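Side-chain contacts in AB hydrolase-1 domain-containing protein (Streptococcus mutans, PDB 4L9A), which is an alpha/beta hydrolase that probably acts as a carboxylesterase: residues S184-Q189 with L270-T275; A151-D156 with Q266-H271. All coordinates share one frame; numbering follows the deposited sequence.

Following the chain from its N terminus, the central sheet is built as far as strand 134-141 before the chain leaves it for a run of helices, 146-151 through 188-206. Both contacts start in this insertion: 151-156 just after its first helix, 184-189 at the turn between helices 171-185 and 188-206. The chain then adds strands 235-239 and 260-263 and reaches 266-275, where both contacts close, contact 2 at His268 and contact 1 at Trp272 and Ser273. The two loops therefore cross. Together they fasten two separate points of the helical insertion to the loop and short helix 270-273 that follow the last strand. His185 and His267, whose rings meet, join the contacts directly.

Contact 1: S184-Q189 with L270-T275; sequences SHFSSQ and LHWSET
Phe186 and Trp272 make the deeper, aromatic half of this contact. Phe186 brings its CE2 and CZ corner over the five-membered ring of Trp272, an edge-to-face (T-shaped) pair with centroids 4.8 Å apart and planes at 70°. Phe186 CZ lies 3.5 Å from Trp272 CD1, and Phe186 CE2 is 3.6 Å from Trp272 CG. The other side of the indole meets the ring of Tyr269, so Trp272 is held between two aromatic neighbours; its NE1 donates to Asn58 OD1, fixing how the ring is turned.

Nearer the surface the contact is CH-pi. Ser273 CB stands almost straight above the imidazole of His185, 3.4 Å from the ring centroid and 12° off its normal, while Ser184 CB lies over the opposite face. With chi1 at 59°, Ser273 OG swings between its own backbone N and carbonyl carbon, where it makes a weak hydrogen bond to Tyr269 O.

No hydrogen bond runs directly between the segments. A polar bridge comes instead from Asn61, whose ND2 binds both His185 O and Trp272 O; His185 CB packs beside that second carbonyl, 3.6 Å from Trp272 O.

The arrangement joins the turn between helices 171-185 and 188-206, part of the helical insertion that forms the cap in many alpha/beta hydrolases, to the short helix 270-273 of the core.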
loop_
_atom_site.group_PDB
_atom_site.type_symbol
_atom_site.label_atom_id
_atom_site.label_comp_id
_atom_site.label_asym_id
_atom_site.label_seq_id
_atom_site.Cartn_x
_atom_site.Cartn_y
_atom_site.Cartn_z
ATOM N N SER A 184 -0.726 -9.512 17.412
ATOM C CA SER A 184 -1.906 -9.012 18.113
ATOM C C SER A 184 -3.106 -8.841 17.185
ATOM O O SER A 184 -4.247 -8.857 17.634
ATOM C CB SER A 184 -1.591 -7.674 18.790
ATOM O OG SER A 184 -0.584 -7.830 19.778
ATOM N N HIS A 185 -2.855 -8.687 15.890
ATOM C CA HIS A 185 -3.934 -8.301 14.989
ATOM C C HIS A 185 -4.338 -9.348 13.953
ATOM O O HIS A 185 -5.286 -9.136 13.199
ATOM C CB HIS A 185 -3.608 -6.964 14.315
ATOM C CG HIS A 185 -3.451 -5.838 15.289
ATOM N ND1 HIS A 185 -4.447 -5.483 16.169
ATOM C CD2 HIS A 185 -2.414 -5.002 15.535
ATOM C CE1 HIS A 185 -4.037 -4.470 16.915
ATOM N NE2 HIS A 185 -2.806 -4.158 16.548
ATOM N N PHE A 186 -3.622 -10.466 13.906
ATOM C CA PHE A 186 -3.969 -11.525 12.960
ATOM C C PHE A 186 -4.251 -12.822 13.714
ATOM O O PHE A 186 -3.766 -13.010 14.826
ATOM C CB PHE A 186 -2.837 -11.781 11.960
ATOM C CG PHE A 186 -2.686 -10.726 10.902
ATOM C CD1 PHE A 186 -3.472 -10.749 9.755
ATOM C CD2 PHE A 186 -1.727 -9.730 11.029
ATOM C CE1 PHE A 186 -3.316 -9.778 8.765
ATOM C CE2 PHE A 186 -1.568 -8.762 10.049
ATOM C CZ PHE A 186 -2.361 -8.788 8.914
ATOM N N SER A 187 -5.029 -13.712 13.102
ATOM C CA SER A 187 -5.187 -15.065 13.624
ATOM C C SER A 187 -3.819 -15.737 13.558
ATOM O O SER A 187 -2.953 -15.319 12.781
ATOM C CB SER A 187 -6.183 -15.848 12.767
ATOM O OG SER A 187 -5.704 -15.942 11.432
ATOM N N SER A 188 -3.616 -16.773 14.363
ATOM C CA SER A 188 -2.345 -17.476 14.354
ATOM C C SER A 188 -2.015 -17.933 12.931
ATOM O O SER A 188 -0.856 -17.892 12.504
ATOM C CB SER A 188 -2.390 -18.670 15.309
ATOM O OG SER A 188 -3.555 -19.445 15.082
ATOM N N GLN A 189 -3.040 -18.332 12.185
ATOM C CA GLN A 189 -2.829 -18.829 10.829
ATOM C C GLN A 189 -2.386 -17.740 9.865
ATOM O O GLN A 189 -1.470 -17.943 9.068
ATOM C CB GLN A 189 -4.088 -19.506 10.291
ATOM C CG GLN A 189 -3.947 -20.000 8.844
ATOM C CD GLN A 189 -4.982 -21.055 8.495
ATOM O OE1 GLN A 189 -5.701 -21.549 9.366
ATOM N NE2 GLN A 189 -5.053 -21.419 7.220
ATOM N N LEU A 270 -2.382 0.589 10.217
ATOM C CA LEU A 270 -3.815 0.708 10.458
ATOM C C LEU A 270 -4.593 -0.333 9.662
ATOM O O LEU A 270 -5.674 -0.754 10.070
ATOM C CB LEU A 270 -4.296 2.131 10.135
ATOM C CG LEU A 270 -3.550 3.206 10.929
ATOM C CD1 LEU A 270 -4.104 4.619 10.629
ATOM C CD2 LEU A 270 -3.610 2.909 12.429
ATOM N N HIS A 271 -4.035 -0.753 8.530
ATOM C CA HIS A 271 -4.663 -1.809 7.731
ATOM C C HIS A 271 -4.650 -3.162 8.428
ATOM O O HIS A 271 -5.375 -4.067 8.029
ATOM C CB HIS A 271 -4.015 -1.937 6.354
ATOM C CG HIS A 271 -2.557 -2.255 6.407
ATOM N ND1 HIS A 271 -1.639 -1.427 7.011
ATOM C CD2 HIS A 271 -1.857 -3.312 5.927
ATOM C CE1 HIS A 271 -0.433 -1.956 6.903
ATOM N NE2 HIS A 271 -0.538 -3.101 6.251
ATOM N N TRP A 272 -3.836 -3.298 9.469
ATOM C CA TRP A 272 -3.883 -4.486 10.315
ATOM C C TRP A 272 -4.908 -4.387 11.440
ATOM O O TRP A 272 -5.607 -5.358 11.740
ATOM C CB TRP A 272 -2.525 -4.729 10.963
ATOM C CG TRP A 272 -1.451 -5.143 10.010
ATOM C CD1 TRP A 272 -1.576 -5.370 8.666
ATOM C CD2 TRP A 272 -0.075 -5.380 10.336
ATOM N NE1 TRP A 272 -0.357 -5.728 8.136
ATOM C CE2 TRP A 272 0.579 -5.742 9.138
ATOM C CE3 TRP A 272 0.666 -5.314 11.527
ATOM C CZ2 TRP A 272 1.942 -6.058 9.098
ATOM C CZ3 TRP A 272 2.017 -5.632 11.485
ATOM C CH2 TRP A 272 2.642 -5.989 10.272
ATOM N N SER A 273 -4.970 -3.219 12.081
ATOM C CA SER A 273 -5.655 -3.079 13.369
ATOM C C SER A 273 -6.996 -2.329 13.337
ATOM O O SER A 273 -7.784 -2.411 14.287
ATOM C CB SER A 273 -4.726 -2.366 14.365
ATOM O OG SER A 273 -4.368 -1.082 13.872
ATOM N N GLU A 274 -7.258 -1.575 12.275
ATOM C CA GLU A 274 -8.443 -0.717 12.281
ATOM C C GLU A 274 -9.452 -1.074 11.190
ATOM O O GLU A 274 -10.146 -0.195 10.668
ATOM C CB GLU A 274 -8.026 0.757 12.185
ATOM C CG GLU A 274 -7.098 1.220 13.313
ATOM C CD GLU A 274 -7.722 1.070 14.689
ATOM O OE1 GLU A 274 -8.953 1.238 14.815
ATOM O OE2 GLU A 274 -6.979 0.773 15.650
ATOM N N THR A 275 -9.561 -2.364 10.869
ATOM C CA THR A 275 -10.310 -2.781 9.680
ATOM C C THR A 275 -11.830 -2.717 9.843
ATOM O O THR A 275 -12.562 -2.604 8.861
ATOM C CB THR A 275 -9.848 -4.174 9.147
ATOM O OG1 THR A 275 -10.092 -5.183 10.135
ATOM C CG2 THR A 275 -8.386 -4.143 8.834
#

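Contact 2: A151-D156 with Q266-H271; sequences AGFSSD and QHHYLH
Phe153 points the CE1 and CZ edge of its ring at the face of His268. Phe153 CZ stands 3.8 Å above the imidazole plane of His268, over its centre, and Phe153 CE1 comes to 3.8 Å from His268 CE1. The pair is edge-to-face but well tilted: the planes meet at 52°, with centroids 4.8 Å apart. Both first torsions extend the rings toward each other. CG is anti to the backbone N in each residue (chi1 -153° in Phe153, -176° in His268), which lets the side chains bridge two backbones whose closest CA atoms, those of Phe153 and His268, are 10.9 Å apart.

On its own side of the contact, Phe153 rides at the second position of a type II turn from Gly152 to Ser155, directly after helix 146-151, and it leans on Leu161 of helix 159-167. The side chain of Arg243 touches both side chains of the pair.

His268 is gripped through its polar atoms. ND1 is hydrogen-bonded to Glu142 OE1, NE2 makes a weak hydrogen bond with Ser118 OG, and the backbone O accepts from His117 NE2. Next to it the chain is braced locally, since Tyr269 N donates to His267 ND1 over 3.0 Å, nearly in the plane of that imidazole.

Ser118 just after strand 111-117, Glu142 just after strand 134-141 and His268 beyond the last strand, linked in this way, are consistent with the Ser-His-acid catalytic triad of alpha/beta hydrolases, the acid following the sixth strand, a variation known in the superfamily; Phe153 would pack over the face of the triad histidine from the helical insertion.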
loop_
_atom_site.group_PDB
_atom_site.type_symbol
_atom_site.label_atom_id
_atom_site.label_comp_id
_atom_site.label_asym_id
_atom_site.label_seq_id
_atom_site.Cartn_x
_atom_site.Cartn_y
_atom_site.Cartn_z
ATOM N N ALA A 151 11.198 15.036 4.624
ATOM C CA ALA A 151 11.814 15.098 5.941
ATOM C C ALA A 151 12.461 13.760 6.293
ATOM O O ALA A 151 13.559 13.707 6.851
ATOM C CB ALA A 151 10.780 15.482 6.982
ATOM N N GLY A 152 11.765 12.681 5.957
ATOM C CA GLY A 152 12.183 11.345 6.327
ATOM C C GLY A 152 11.348 10.826 7.481
ATOM O O GLY A 152 11.345 11.416 8.562
ATOM N N PHE A 153 10.619 9.735 7.250
ATOM C CA PHE A 153 9.901 9.065 8.327
ATOM C C PHE A 153 10.889 8.933 9.480
ATOM O O PHE A 153 12.014 8.459 9.290
ATOM C CB PHE A 153 9.417 7.680 7.869
ATOM C CG PHE A 153 8.179 7.178 8.588
ATOM C CD1 PHE A 153 6.914 7.424 8.071
ATOM C CD2 PHE A 153 8.282 6.434 9.755
ATOM C CE1 PHE A 153 5.777 6.956 8.717
ATOM C CE2 PHE A 153 7.145 5.960 10.405
ATOM C CZ PHE A 153 5.894 6.225 9.884
ATOM N N SER A 154 10.489 9.400 10.661
ATOM C CA SER A 154 11.303 9.247 11.866
ATOM C C SER A 154 12.483 10.234 11.949
ATOM O O SER A 154 13.535 9.888 12.479
ATOM C CB SER A 154 11.827 7.805 11.963
ATOM O OG SER A 154 10.846 6.855 11.572
ATOM N N SER A 155 12.311 11.458 11.450
ATOM C CA SER A 155 13.434 12.401 11.350
ATOM C C SER A 155 13.388 13.584 12.324
ATOM O O SER A 155 14.144 14.548 12.172
ATOM C CB SER A 155 13.550 12.944 9.927
ATOM O OG SER A 155 12.479 13.823 9.637
ATOM N N ASP A 156 12.505 13.503 13.313
ATOM C CA ASP A 156 12.332 14.557 14.316
ATOM C C ASP A 156 11.192 15.515 13.964
ATOM O O ASP A 156 10.706 16.243 14.831
ATOM C CB ASP A 156 13.631 15.340 14.585
ATOM C CG ASP A 156 14.651 14.541 15.369
ATOM O OD1 ASP A 156 14.627 13.305 15.256
ATOM O OD2 ASP A 156 15.475 15.150 16.090
ATOM N N GLN A 266 -2.923 3.464 17.047
ATOM C CA GLN A 266 -1.783 3.770 17.900
ATOM C C GLN A 266 -0.463 3.470 17.203
ATOM O O GLN A 266 0.604 3.608 17.793
ATOM C CB GLN A 266 -1.860 2.973 19.202
ATOM C CG GLN A 266 -3.116 2.145 19.345
ATOM C CD GLN A 266 -4.254 2.938 19.940
ATOM O OE1 GLN A 266 -4.139 4.147 20.143
ATOM N NE2 GLN A 266 -5.362 2.265 20.224
ATOM N N HIS A 267 -0.542 3.052 15.947
ATOM C CA HIS A 267 0.651 2.720 15.182
ATOM C C HIS A 267 0.440 2.927 13.684
ATOM O O HIS A 267 -0.639 3.311 13.243
ATOM C CB HIS A 267 1.088 1.282 15.465
ATOM C CG HIS A 267 0.004 0.273 15.256
ATOM N ND1 HIS A 267 -0.299 -0.247 14.017
ATOM C CD2 HIS A 267 -0.857 -0.304 16.127
ATOM C CE1 HIS A 267 -1.296 -1.104 14.134
ATOM N NE2 HIS A 267 -1.654 -1.157 15.404
ATOM N N HIS A 268 1.487 2.662 12.914
ATOM C CA HIS A 268 1.503 2.936 11.483
ATOM C C HIS A 268 0.691 1.924 10.662
ATOM O O HIS A 268 0.326 2.191 9.514
ATOM C CB HIS A 268 2.969 2.941 11.034
ATOM C CG HIS A 268 3.191 3.302 9.596
ATOM N ND1 HIS A 268 2.602 4.393 8.988
ATOM C CD2 HIS A 268 3.999 2.748 8.657
ATOM C CE1 HIS A 268 3.017 4.477 7.736
ATOM N NE2 HIS A 268 3.875 3.494 7.512
ATOM N N TYR A 269 0.404 0.767 11.255
ATOM C CA TYR A 269 -0.173 -0.341 10.497
ATOM C C TYR A 269 -1.683 -0.447 10.669
ATOM O O TYR A 269 -2.206 -1.445 11.178
ATOM C CB TYR A 269 0.538 -1.662 10.847
ATOM C CG TYR A 269 1.937 -1.740 10.260
ATOM C CD1 TYR A 269 3.012 -1.099 10.871
ATOM C CD2 TYR A 269 2.175 -2.435 9.075
ATOM C CE1 TYR A 269 4.297 -1.161 10.320
ATOM C CE2 TYR A 269 3.449 -2.504 8.522
ATOM C CZ TYR A 269 4.501 -1.866 9.150
ATOM O OH TYR A 269 5.756 -1.933 8.592
ATOM N N LEU A 270 -2.382 0.589 10.217
ATOM C CA LEU A 270 -3.815 0.708 10.458
ATOM C C LEU A 270 -4.593 -0.333 9.662
ATOM O O LEU A 270 -5.674 -0.754 10.070
ATOM C CB LEU A 270 -4.296 2.131 10.135
ATOM C CG LEU A 270 -3.550 3.206 10.929
ATOM C CD1 LEU A 270 -4.104 4.619 10.629
ATOM C CD2 LEU A 270 -3.610 2.909 12.429
ATOM N N HIS A 271 -4.035 -0.753 8.530
ATOM C CA HIS A 271 -4.663 -1.809 7.731
ATOM C C HIS A 271 -4.650 -3.162 8.428
ATOM O O HIS A 271 -5.375 -4.067 8.029
ATOM C CB HIS A 271 -4.015 -1.937 6.354
ATOM C CG HIS A 271 -2.557 -2.255 6.407
ATOM N ND1 HIS A 271 -1.639 -1.427 7.011
ATOM C CD2 HIS A 271 -1.857 -3.312 5.927
ATOM C CE1 HIS A 271 -0.433 -1.956 6.903
ATOM N NE2 HIS A 271 -0.538 -3.101 6.251
#